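Local coordinates for membrane lipoprotein TpN32 (Treponema pallidum, PDB 1XS5) that binds L-methionine and probably serves as the periplasmic-type binding lipoprotein of a transport system for this amino acid, at residues Asn55-His59 with Val60-Gln64; Glu207-Ala210 with Arg211-Ala214; Lys22-Val25 with Lys26-His29; Gln64-Asn67 with Gln68-Gly72. All blocks are in the same frame, centred on the assembly; numbering follows the deposited sequence.

Contact 1: residues Asn55-His59 with Val60-Gln64. With MET (methionine), chain B.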
loop_
_atom_site.group_PDB
_atom_site.type_symbol
_atom_site.label_atom_id
_atom_site.label_comp_id
_atom_site.label_asym_id
_atom_site.label_seq_id
_atom_site.Cartn_x
_atom_site.Cartn_y
_atom_site.Cartn_z
ATOM N N ASN A 55 -12.750 -2.006 4.890
ATOM C CA ASN A 55 -12.069 -1.517 3.713
ATOM C C ASN A 55 -10.834 -2.321 3.511
ATOM O O ASN A 55 -10.370 -3.026 4.430
ATOM C CB ASN A 55 -11.780 0.010 3.691
ATOM C CG ASN A 55 -10.810 0.498 4.744
ATOM O OD1 ASN A 55 -9.761 -0.133 5.054
ATOM N ND2 ASN A 55 -11.118 1.703 5.282
ATOM N N PHE A 56 -10.337 -2.282 2.280
ATOM C CA PHE A 56 -9.151 -3.076 1.973
ATOM C C PHE A 56 -8.247 -2.294 1.022
ATOM O O PHE A 56 -8.397 -2.342 -0.208
ATOM C CB PHE A 56 -9.604 -4.423 1.372
ATOM C CG PHE A 56 -8.449 -5.360 0.989
ATOM C CD1 PHE A 56 -7.359 -5.530 1.826
ATOM C CD2 PHE A 56 -8.489 -6.081 -0.168
ATOM C CE1 PHE A 56 -6.337 -6.425 1.480
ATOM C CE2 PHE A 56 -7.483 -6.962 -0.495
ATOM C CZ PHE A 56 -6.420 -7.121 0.332
ATOM N N PHE A 57 -7.295 -1.552 1.591
ATOM C CA PHE A 57 -6.389 -0.761 0.734
ATOM C C PHE A 57 -5.086 -0.298 1.390
ATOM O O PHE A 57 -4.232 0.221 0.699
ATOM C CB PHE A 57 -7.087 0.525 0.273
ATOM C CG PHE A 57 -7.097 1.614 1.334
ATOM C CD1 PHE A 57 -7.988 1.563 2.406
ATOM C CD2 PHE A 57 -6.210 2.689 1.254
ATOM C CE1 PHE A 57 -8.007 2.584 3.383
ATOM C CE2 PHE A 57 -6.211 3.707 2.207
ATOM C CZ PHE A 57 -7.117 3.663 3.275
ATOM N N GLN A 58 -4.923 -0.521 2.702
ATOM C CA GLN A 58 -3.778 0.039 3.397
ATOM C C GLN A 58 -3.021 -0.964 4.255
ATOM O O GLN A 58 -3.474 -2.106 4.422
ATOM C CB GLN A 58 -4.289 1.149 4.328
ATOM C CG GLN A 58 -5.033 0.569 5.607
ATOM C CD GLN A 58 -5.996 1.559 6.307
ATOM O OE1 GLN A 58 -5.609 2.618 6.747
ATOM N NE2 GLN A 58 -7.240 1.183 6.399
ATOM N N HIS A 59 -1.897 -0.500 4.812
ATOM C CA HIS A 59 -1.127 -1.334 5.739
ATOM C C HIS A 59 -1.334 -0.770 7.178
ATOM O O HIS A 59 -1.942 0.294 7.352
ATOM C CB HIS A 59 0.358 -1.377 5.327
ATOM C CG HIS A 59 0.942 -0.052 4.953
ATOM N ND1 HIS A 59 1.020 1.015 5.820
ATOM C CD2 HIS A 59 1.544 0.352 3.815
ATOM C CE1 HIS A 59 1.648 2.016 5.236
ATOM N NE2 HIS A 59 1.978 1.634 4.015
ATOM N N VAL A 60 -0.856 -1.473 8.213
ATOM C CA VAL A 60 -1.083 -0.992 9.564
ATOM C C VAL A 60 -0.507 0.397 9.928
ATOM O O VAL A 60 -1.172 1.170 10.629
ATOM C CB VAL A 60 -0.668 -2.078 10.631
ATOM C CG1 VAL A 60 -0.840 -1.506 12.032
ATOM C CG2 VAL A 60 -1.592 -3.304 10.497
ATOM N N PRO A 61 0.738 0.722 9.491
ATOM C CA PRO A 61 1.273 2.045 9.816
ATOM C C PRO A 61 0.358 3.157 9.258
ATOM O O PRO A 61 0.185 4.190 9.875
ATOM C CB PRO A 61 2.659 2.042 9.143
ATOM C CG PRO A 61 3.118 0.624 9.349
ATOM C CD PRO A 61 1.820 -0.179 9.008
ATOM N N HIS A 62 -0.233 2.935 8.089
ATOM C CA HIS A 62 -1.125 3.937 7.514
ATOM C C HIS A 62 -2.397 4.089 8.369
ATOM O O HIS A 62 -2.836 5.184 8.631
ATOM C CB HIS A 62 -1.473 3.565 6.065
ATOM C CG HIS A 62 -2.335 4.584 5.388
ATOM N ND1 HIS A 62 -3.709 4.567 5.473
ATOM C CD2 HIS A 62 -2.012 5.690 4.685
ATOM C CE1 HIS A 62 -4.196 5.621 4.839
ATOM N NE2 HIS A 62 -3.184 6.322 4.359
ATOM N N MET A 63 -2.969 2.971 8.778
ATOM C CA MET A 63 -4.160 2.923 9.613
ATOM C C MET A 63 -3.869 3.632 10.949
ATOM O O MET A 63 -4.702 4.418 11.461
ATOM C CB MET A 63 -4.518 1.453 9.879
ATOM C CG MET A 63 -5.848 1.276 10.579
ATOM S SD MET A 63 -6.086 -0.402 11.174
ATOM C CE MET A 63 -4.857 -0.473 12.550
ATOM N N GLN A 64 -2.690 3.345 11.515
ATOM C CA GLN A 64 -2.287 3.988 12.777
ATOM C C GLN A 64 -2.175 5.471 12.611
ATOM O O GLN A 64 -2.648 6.228 13.463
ATOM C CB GLN A 64 -0.967 3.388 13.303
ATOM C CG GLN A 64 -1.210 1.958 13.779
ATOM C CD GLN A 64 0.053 1.189 14.133
ATOM O OE1 GLN A 64 1.143 1.480 13.621
ATOM N NE2 GLN A 64 -0.093 0.168 14.998
HETATM N N MET B . -1.140 -0.902 -1.412
HETATM C CA MET B . -0.303 0.140 -0.713
HETATM C C MET B . 1.114 -0.352 -0.346
HETATM O O MET B . 2.100 0.381 -0.605
HETATM C CB MET B . -1.004 0.610 0.580
HETATM C CG MET B . -0.357 1.852 1.156
HETATM S SD MET B . -1.100 2.435 2.697
HETATM C CE MET B . -2.568 3.294 1.990
HETATM O OXT MET B . 1.219 -1.470 0.205
#
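His59 and His62 meet where a strand gives way to a helix. ND1 of His59 accepts from the backbone N of His62 at 3.2 Å, an N-cap bond that satisfies an amide of the first helical turn. The imidazole turns there because CG sits between the backbone N and the carbonyl carbon (chi1 45°). Its NE2 is bonded to Asn112, so both ring nitrogens are used and the ring's rotation is fixed. The packing is tight on the ligand side. The sulfur of the bound methionine lies over one face of the His59 ring, with SD 3.4 Å from His59 NE2, while the methionine CE sits over the centre of the His62 ring. Phe57 also borders the ligand's methyl group, its CE2 3.8 Å from His62 CE1 and the two rings set obliquely. Such a strand-to-helix corner lining the ligand is in keeping with the periplasmic binding protein fold of the NlpA family. Gln58 holds the His62 ring: His62 ND1 donates to Gln58 OE1 at 3.0 Å in a nearly straight bond (171°) lying in the imidazole plane. An amide suits this buried place, since it accepts here while its NE2 donates to Asn44. Met63 CB packs against Gln58 OE1 at 3.5 Å. The looser side begins at Val60, which is partly exposed and within this contact meets only the backbone of His59.

Contact 2: residues Glu207-Ala210 with Arg211-Ala214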
loop_
_atom_site.group_PDB
_atom_site.type_symbol
_atom_site.label_atom_id
_atom_site.label_comp_id
_atom_site.label_asym_id
_atom_site.label_seq_id
_atom_site.Cartn_x
_atom_site.Cartn_y
_atom_site.Cartn_z
ATOM N N GLU A 207 -14.665 -6.543 14.764
ATOM C CA GLU A 207 -13.693 -7.598 14.393
ATOM C C GLU A 207 -14.254 -9.007 14.306
ATOM O O GLU A 207 -13.846 -9.801 13.445
ATOM C CB GLU A 207 -12.512 -7.628 15.387
ATOM C CG GLU A 207 -11.955 -6.284 15.718
ATOM C CD GLU A 207 -12.618 -5.613 16.928
ATOM O OE1 GLU A 207 -13.853 -5.426 16.943
ATOM O OE2 GLU A 207 -11.875 -5.247 17.858
ATOM N N ALA A 208 -15.183 -9.316 15.211
ATOM C CA ALA A 208 -15.813 -10.632 15.263
ATOM C C ALA A 208 -17.046 -10.786 14.361
ATOM O O ALA A 208 -17.578 -11.906 14.212
ATOM C CB ALA A 208 -16.171 -10.959 16.709
ATOM N N ASP A 209 -17.503 -9.677 13.768
ATOM C CA ASP A 209 -18.652 -9.736 12.878
ATOM C C ASP A 209 -18.402 -10.959 12.009
ATOM O O ASP A 209 -17.323 -11.131 11.448
ATOM C CB ASP A 209 -18.728 -8.481 12.009
ATOM C CG ASP A 209 -19.911 -8.506 11.043
ATOM O OD1 ASP A 209 -19.937 -9.354 10.123
ATOM O OD2 ASP A 209 -20.817 -7.668 11.208
ATOM N N ALA A 210 -19.400 -11.815 11.904
ATOM C CA ALA A 210 -19.257 -13.047 11.140
ATOM C C ALA A 210 -19.050 -12.834 9.648
ATOM O O ALA A 210 -18.413 -13.662 8.986
ATOM C CB ALA A 210 -20.484 -13.944 11.373
ATOM N N ARG A 211 -19.595 -11.740 9.110
ATOM C CA ARG A 211 -19.425 -11.464 7.681
ATOM C C ARG A 211 -17.980 -11.010 7.427
ATOM O O ARG A 211 -17.365 -11.362 6.417
ATOM C CB ARG A 211 -20.382 -10.347 7.217
ATOM C CG ARG A 211 -21.845 -10.771 6.982
ATOM C CD ARG A 211 -22.679 -10.624 8.224
ATOM N NE ARG A 211 -22.516 -9.324 8.862
ATOM C CZ ARG A 211 -23.318 -8.286 8.681
ATOM N NH1 ARG A 211 -24.361 -8.381 7.872
ATOM N NH2 ARG A 211 -23.074 -7.145 9.307
ATOM N N VAL A 212 -17.469 -10.201 8.349
ATOM C CA VAL A 212 -16.093 -9.689 8.258
ATOM C C VAL A 212 -15.175 -10.909 8.311
ATOM O O VAL A 212 -14.305 -11.081 7.451
ATOM C CB VAL A 212 -15.798 -8.738 9.435
ATOM C CG1 VAL A 212 -14.317 -8.359 9.501
ATOM C CG2 VAL A 212 -16.652 -7.483 9.289
ATOM N N GLN A 213 -15.376 -11.778 9.305
ATOM C CA GLN A 213 -14.523 -12.964 9.389
ATOM C C GLN A 213 -14.584 -13.806 8.116
ATOM O O GLN A 213 -13.575 -14.377 7.727
ATOM C CB GLN A 213 -14.858 -13.828 10.626
ATOM C CG GLN A 213 -14.405 -13.181 11.911
ATOM C CD GLN A 213 -12.900 -12.992 11.935
ATOM O OE1 GLN A 213 -12.158 -13.917 11.571
ATOM N NE2 GLN A 213 -12.435 -11.792 12.372
ATOM N N ALA A 214 -15.735 -13.886 7.444
ATOM C CA ALA A 214 -15.814 -14.689 6.207
ATOM C C ALA A 214 -15.052 -14.065 5.045
ATOM O O ALA A 214 -14.496 -14.747 4.144
ATOM C CB ALA A 214 -17.298 -14.911 5.789
#
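The backbone enters helix 210-219 at Asp209, the N-cap residue, and the first helical bonds follow at once, Gln213 N donating to Asp209 O and Ala214 N to Ala210 O. The Asp209 side chain reaches forward to the helix start, with CG anti to the backbone N (chi1 179°), and brings OD1 to the amides of the first turn. OD1 accepts from Arg211 N at 2.6 Å and from Val212 N at 3.2 Å. A short carboxylate suits an N-cap well, since it can reach amides that have no carbonyl partner in a preceding turn. The same carboxylate is gripped side-on by Arg211, whose chain bends at chi2 and chi3 to fold back. Arg211 NE lies 2.9 Å from Asp209 OD1, and Arg211 NH2 lies 3.0 Å from Asp209 OD2; both bonds use syn lone pairs, and the carboxylate and guanidinium planes are only 22° apart. Arg211 NH1 forms a second salt bridge, to Glu3. Val212 places CG2 3.6 Å from Asp209 CB and covers the aliphatic part of the aspartate, while its buried side chain also meets Leu53 and Val77. Further along the helix, Gln213 bends at chi2 so that its NE2 reaches back to Glu207 O at 2.7 Å, an almost straight bond (165°) that ties the incoming loop to the helix. With three donors on OD1 and an arginine alongside, Asp209 is probably held in its charged form, and its negative charge would interact favourably with the positive N-terminal end of the helix dipole.

Contact 3: residues Lys22-Val25 with Lys26-His29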
loop_
_atom_site.group_PDB
_atom_site.type_symbol
_atom_site.label_atom_id
_atom_site.label_comp_id
_atom_site.label_asym_id
_atom_site.label_seq_id
_atom_site.Cartn_x
_atom_site.Cartn_y
_atom_site.Cartn_z
ATOM N N LYS A 22 -15.873 -12.058 -3.142
ATOM C CA LYS A 22 -17.324 -11.824 -3.319
ATOM C C LYS A 22 -17.965 -13.154 -3.774
ATOM O O LYS A 22 -18.995 -13.584 -3.233
ATOM C CB LYS A 22 -17.545 -10.715 -4.358
ATOM C CG LYS A 22 -18.997 -10.443 -4.816
ATOM C CD LYS A 22 -18.971 -9.266 -5.826
ATOM C CE LYS A 22 -20.327 -8.991 -6.456
ATOM N NZ LYS A 22 -21.376 -8.831 -5.415
ATOM N N GLU A 23 -17.360 -13.796 -4.756
ATOM C CA GLU A 23 -17.893 -15.089 -5.192
ATOM C C GLU A 23 -17.914 -16.103 -4.061
ATOM O O GLU A 23 -18.899 -16.800 -3.863
ATOM C CB GLU A 23 -17.062 -15.665 -6.319
ATOM C CG GLU A 23 -17.021 -14.793 -7.547
ATOM C CD GLU A 23 -16.521 -15.576 -8.738
ATOM O OE1 GLU A 23 -15.815 -16.574 -8.482
ATOM O OE2 GLU A 23 -16.819 -15.204 -9.904
ATOM N N GLU A 24 -16.838 -16.164 -3.296
ATOM C CA GLU A 24 -16.759 -17.125 -2.228
ATOM C C GLU A 24 -17.735 -16.957 -1.085
ATOM O O GLU A 24 -18.289 -17.951 -0.599
ATOM C CB GLU A 24 -15.335 -17.154 -1.648
ATOM C CG GLU A 24 -14.307 -17.755 -2.557
ATOM C CD GLU A 24 -14.588 -19.234 -2.898
ATOM O OE1 GLU A 24 -14.991 -20.030 -1.995
ATOM O OE2 GLU A 24 -14.377 -19.581 -4.081
ATOM N N VAL A 25 -17.953 -15.729 -0.630
ATOM C CA VAL A 25 -18.856 -15.546 0.491
ATOM C C VAL A 25 -20.328 -15.607 0.061
ATOM O O VAL A 25 -21.245 -15.726 0.906
ATOM C CB VAL A 25 -18.554 -14.254 1.252
ATOM C CG1 VAL A 25 -17.105 -14.332 1.836
ATOM C CG2 VAL A 25 -18.728 -13.029 0.322
ATOM N N LYS A 26 -20.543 -15.563 -1.247
ATOM C CA LYS A 26 -21.900 -15.645 -1.794
ATOM C C LYS A 26 -22.414 -17.035 -1.354
ATOM O O LYS A 26 -23.620 -17.233 -1.063
ATOM C CB LYS A 26 -21.831 -15.523 -3.322
ATOM C CG LYS A 26 -23.164 -15.625 -4.073
ATOM C CD LYS A 26 -24.180 -14.655 -3.509
ATOM C CE LYS A 26 -25.371 -14.498 -4.471
ATOM N NZ LYS A 26 -26.328 -13.480 -3.952
ATOM N N LYS A 27 -21.478 -17.977 -1.223
ATOM C CA LYS A 27 -21.854 -19.334 -0.809
ATOM C C LYS A 27 -22.445 -19.380 0.590
ATOM O O LYS A 27 -23.154 -20.325 0.932
ATOM C CB LYS A 27 -20.653 -20.282 -0.866
ATOM C CG LYS A 27 -20.057 -20.473 -2.240
ATOM C CD LYS A 27 -18.780 -21.283 -2.074
ATOM C CE LYS A 27 -18.027 -21.465 -3.367
ATOM N NZ LYS A 27 -16.710 -22.155 -3.086
ATOM N N GLN A 28 -22.151 -18.383 1.413
ATOM C CA GLN A 28 -22.693 -18.351 2.755
ATOM C C GLN A 28 -23.817 -17.343 2.752
ATOM O O GLN A 28 -24.239 -16.862 3.810
ATOM C CB GLN A 28 -21.653 -17.906 3.792
ATOM C CG GLN A 28 -20.387 -18.723 3.853
ATOM C CD GLN A 28 -19.357 -18.076 4.787
ATOM O OE1 GLN A 28 -18.165 -17.991 4.465
ATOM N NE2 GLN A 28 -19.820 -17.606 5.935
ATOM N N HIS A 29 -24.278 -17.008 1.553
ATOM C CA HIS A 29 -25.361 -16.057 1.402
ATOM C C HIS A 29 -24.997 -14.670 1.902
ATOM O O HIS A 29 -25.792 -14.014 2.558
ATOM C CB HIS A 29 -26.609 -16.562 2.129
ATOM C CG HIS A 29 -27.238 -17.748 1.470
ATOM N ND1 HIS A 29 -27.840 -17.676 0.232
ATOM C CD2 HIS A 29 -27.305 -19.048 1.846
ATOM C CE1 HIS A 29 -28.246 -18.883 -0.129
ATOM N NE2 HIS A 29 -27.931 -19.732 0.834
HETATM O O HOH W 1 -17.628 -19.366 1.703
#
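Glu24 O is gripped by two donors, the backbone N of Lys27 at 3.2 Å and a water at 2.8 Å. That water also donates to Gln28 OE1 at 3.1 Å, so it links the carbonyl to an extended glutamine at the end of the helix. The amide of Lys27 stands well above the carbonyl plane, the geometry of a tightened final turn. The side chains of the same two residues run alongside each other, pointing the same way. Glu24 bends at chi2 (-62°) to turn its carboxylate toward the lysine, whereas Lys27 stays extended beyond CG and lays its methylenes past Glu24 O. Their charged ends form a salt bridge, Lys27 NZ to Glu24 OE1 at 2.9 Å, with the nitrogen on the syn side but out of the carboxylate plane. Glu24 OE2 is engaged separately by Arg223, so the carboxylate lies between two positive groups that would be expected to keep it ionised. The helix 14-26 ends here in a Schellman motif. His29 is its C-prime residue, with positive phi, and donates from N to Lys26 O at 2.7 Å, while Ile30 N returns to Val25 O. Val25 O also accepts from Gln28 N at 2.9 Å. A lysine suits this surface because its flexible chain can carry the ammonium to a distant partner: Lys26 NZ forms a salt bridge with Asp2, to which His29 ND1 is also hydrogen-bonded. Val25, by contrast, is buried, its branched side chain packing on Ala214 of helix 210-219 and on Ile30 and Leu32 of strand 30-36.

Contact 4: residues Gln64-Asn67 with Gln68-Gly72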
loop_
_atom_site.group_PDB
_atom_site.type_symbol
_atom_site.label_atom_id
_atom_site.label_comp_id
_atom_site.label_asym_id
_atom_site.label_seq_id
_atom_site.Cartn_x
_atom_site.Cartn_y
_atom_site.Cartn_z
ATOM N N GLN A 64 -2.690 3.345 11.515
ATOM C CA GLN A 64 -2.287 3.988 12.777
ATOM C C GLN A 64 -2.175 5.471 12.611
ATOM O O GLN A 64 -2.648 6.228 13.463
ATOM C CB GLN A 64 -0.967 3.388 13.303
ATOM C CG GLN A 64 -1.210 1.958 13.779
ATOM C CD GLN A 64 0.053 1.189 14.133
ATOM O OE1 GLN A 64 1.143 1.480 13.621
ATOM N NE2 GLN A 64 -0.093 0.168 14.998
ATOM N N GLN A 65 -1.570 5.908 11.510
ATOM C CA GLN A 65 -1.462 7.327 11.243
ATOM C C GLN A 65 -2.875 7.918 11.214
ATOM O O GLN A 65 -3.130 8.972 11.818
ATOM C CB GLN A 65 -0.759 7.555 9.888
ATOM C CG GLN A 65 -0.252 8.985 9.590
ATOM C CD GLN A 65 -1.356 10.021 9.370
ATOM O OE1 GLN A 65 -2.386 9.747 8.720
ATOM N NE2 GLN A 65 -1.138 11.236 9.897
ATOM N N PHE A 66 -3.801 7.263 10.502
ATOM C CA PHE A 66 -5.168 7.805 10.436
ATOM C C PHE A 66 -5.809 7.879 11.825
ATOM O O PHE A 66 -6.447 8.887 12.155
ATOM C CB PHE A 66 -6.076 6.966 9.524
ATOM C CG PHE A 66 -7.536 7.349 9.602
ATOM C CD1 PHE A 66 -8.053 8.339 8.773
ATOM C CD2 PHE A 66 -8.397 6.711 10.523
ATOM C CE1 PHE A 66 -9.423 8.691 8.856
ATOM C CE2 PHE A 66 -9.754 7.053 10.613
ATOM C CZ PHE A 66 -10.268 8.049 9.779
ATOM N N ASN A 67 -5.690 6.813 12.613
ATOM C CA ASN A 67 -6.257 6.830 13.974
ATOM C C ASN A 67 -5.728 8.017 14.801
ATOM O O ASN A 67 -6.491 8.700 15.490
ATOM C CB ASN A 67 -5.931 5.531 14.711
ATOM C CG ASN A 67 -6.794 4.372 14.267
ATOM O OD1 ASN A 67 -7.839 4.567 13.666
ATOM N ND2 ASN A 67 -6.371 3.170 14.578
ATOM N N GLN A 68 -4.421 8.283 14.724
ATOM C CA GLN A 68 -3.851 9.389 15.468
ATOM C C GLN A 68 -4.290 10.762 14.975
ATOM O O GLN A 68 -4.627 11.648 15.776
ATOM C CB GLN A 68 -2.321 9.331 15.422
ATOM C CG GLN A 68 -1.730 8.265 16.316
ATOM C CD GLN A 68 -0.203 8.362 16.412
ATOM O OE1 GLN A 68 0.350 9.462 16.498
ATOM N NE2 GLN A 68 0.476 7.212 16.410
ATOM N N GLU A 69 -4.278 10.952 13.657
ATOM C CA GLU A 69 -4.616 12.246 13.103
ATOM C C GLU A 69 -6.087 12.581 13.052
ATOM O O GLU A 69 -6.452 13.750 13.193
ATOM C CB GLU A 69 -4.022 12.391 11.698
ATOM C CG GLU A 69 -4.528 13.640 10.973
ATOM C CD GLU A 69 -3.673 14.059 9.779
ATOM O OE1 GLU A 69 -3.076 13.167 9.125
ATOM O OE2 GLU A 69 -3.622 15.288 9.495
ATOM N N HIS A 70 -6.933 11.566 12.851
ATOM C CA HIS A 70 -8.373 11.807 12.729
ATOM C C HIS A 70 -9.199 11.228 13.859
ATOM O O HIS A 70 -10.395 11.010 13.691
ATOM C CB HIS A 70 -8.879 11.242 11.400
ATOM C CG HIS A 70 -8.237 11.862 10.206
ATOM N ND1 HIS A 70 -8.738 12.991 9.597
ATOM C CD2 HIS A 70 -7.104 11.544 9.537
ATOM C CE1 HIS A 70 -7.942 13.344 8.601
ATOM N NE2 HIS A 70 -6.944 12.481 8.542
ATOM N N ASN A 71 -8.561 10.973 14.996
ATOM C CA ASN A 71 -9.267 10.428 16.155
ATOM C C ASN A 71 -10.058 9.186 15.760
ATOM O O ASN A 71 -11.222 9.009 16.130
ATOM C CB ASN A 71 -10.204 11.499 16.728
ATOM C CG ASN A 71 -9.492 12.843 16.962
ATOM O OD1 ASN A 71 -9.635 13.792 16.174
ATOM N ND2 ASN A 71 -8.711 12.921 18.044
ATOM N N GLY A 72 -9.412 8.314 15.001
ATOM C CA GLY A 72 -10.088 7.111 14.573
ATOM C C GLY A 72 -9.945 5.963 15.544
ATOM O O GLY A 72 -9.081 5.978 16.433
HETATM O O HOH W 2 -2.061 5.161 16.123
#
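The Phe66 ring carries His70 CB over one face, 3.9 Å from the ring centroid and 23° off its normal, a CH-pi contact. The imidazole itself is nearly parallel to the phenyl (planes 19° apart) but slid aside, so the rings barely overlap; their closest atoms, Phe66 CD1 and His70 CD2, are 3.4 Å apart. Glu69 CG covers one face of the His70 ring, and Phe66 O lies at its edge. Phe66 reaches this position with CG anti to the backbone N (chi1 171°), which swings the phenyl along the helix toward the following turn. One residue back, Gln65 NE2 donates to Glu69 OE1 at 2.8 Å, meeting the oxygen from above the carboxylate plane. Amide and carboxylate suit this i to i+4 pair: an N-H donates to a charged oxygen, and the two chains run side by side one turn apart, their flat ends steeply inclined. Asn71, the first residue to leave helical geometry, takes positive phi and ends helix 60-70; Gly72 N then donates to Asn67 O at 3.0 Å. Lacking a side chain, Gly72 fits closely beside Phe66 and Asn67. Asn67 ND2 binds Leu74 O at the start of strand 74-82, while Phe66 packs on Asn44, Glu45 and Met48 of helix 40-49.

In the fold
Following the chain, contact 3 comes first, ending helix 14-26 before strand 30-36. Contact 1 turns strand 54-59 into helix 60-70, and contact 4 carries the same helix to its end before strand 74-82; the two share Gln64. Contact 2 comes last, starting helix 210-219 after strand 198-203. Each closes only a local turn, and none encloses or crosses another. Contacts 2 and 3, far apart in sequence, touch in space where Ala214 meets Val25 and Gln28, joining two helices beside strand 30-36. Contact 1 lies at the methionine, about 25 Å from contact 3 between centres. All four border elements of the six-stranded mixed sheet.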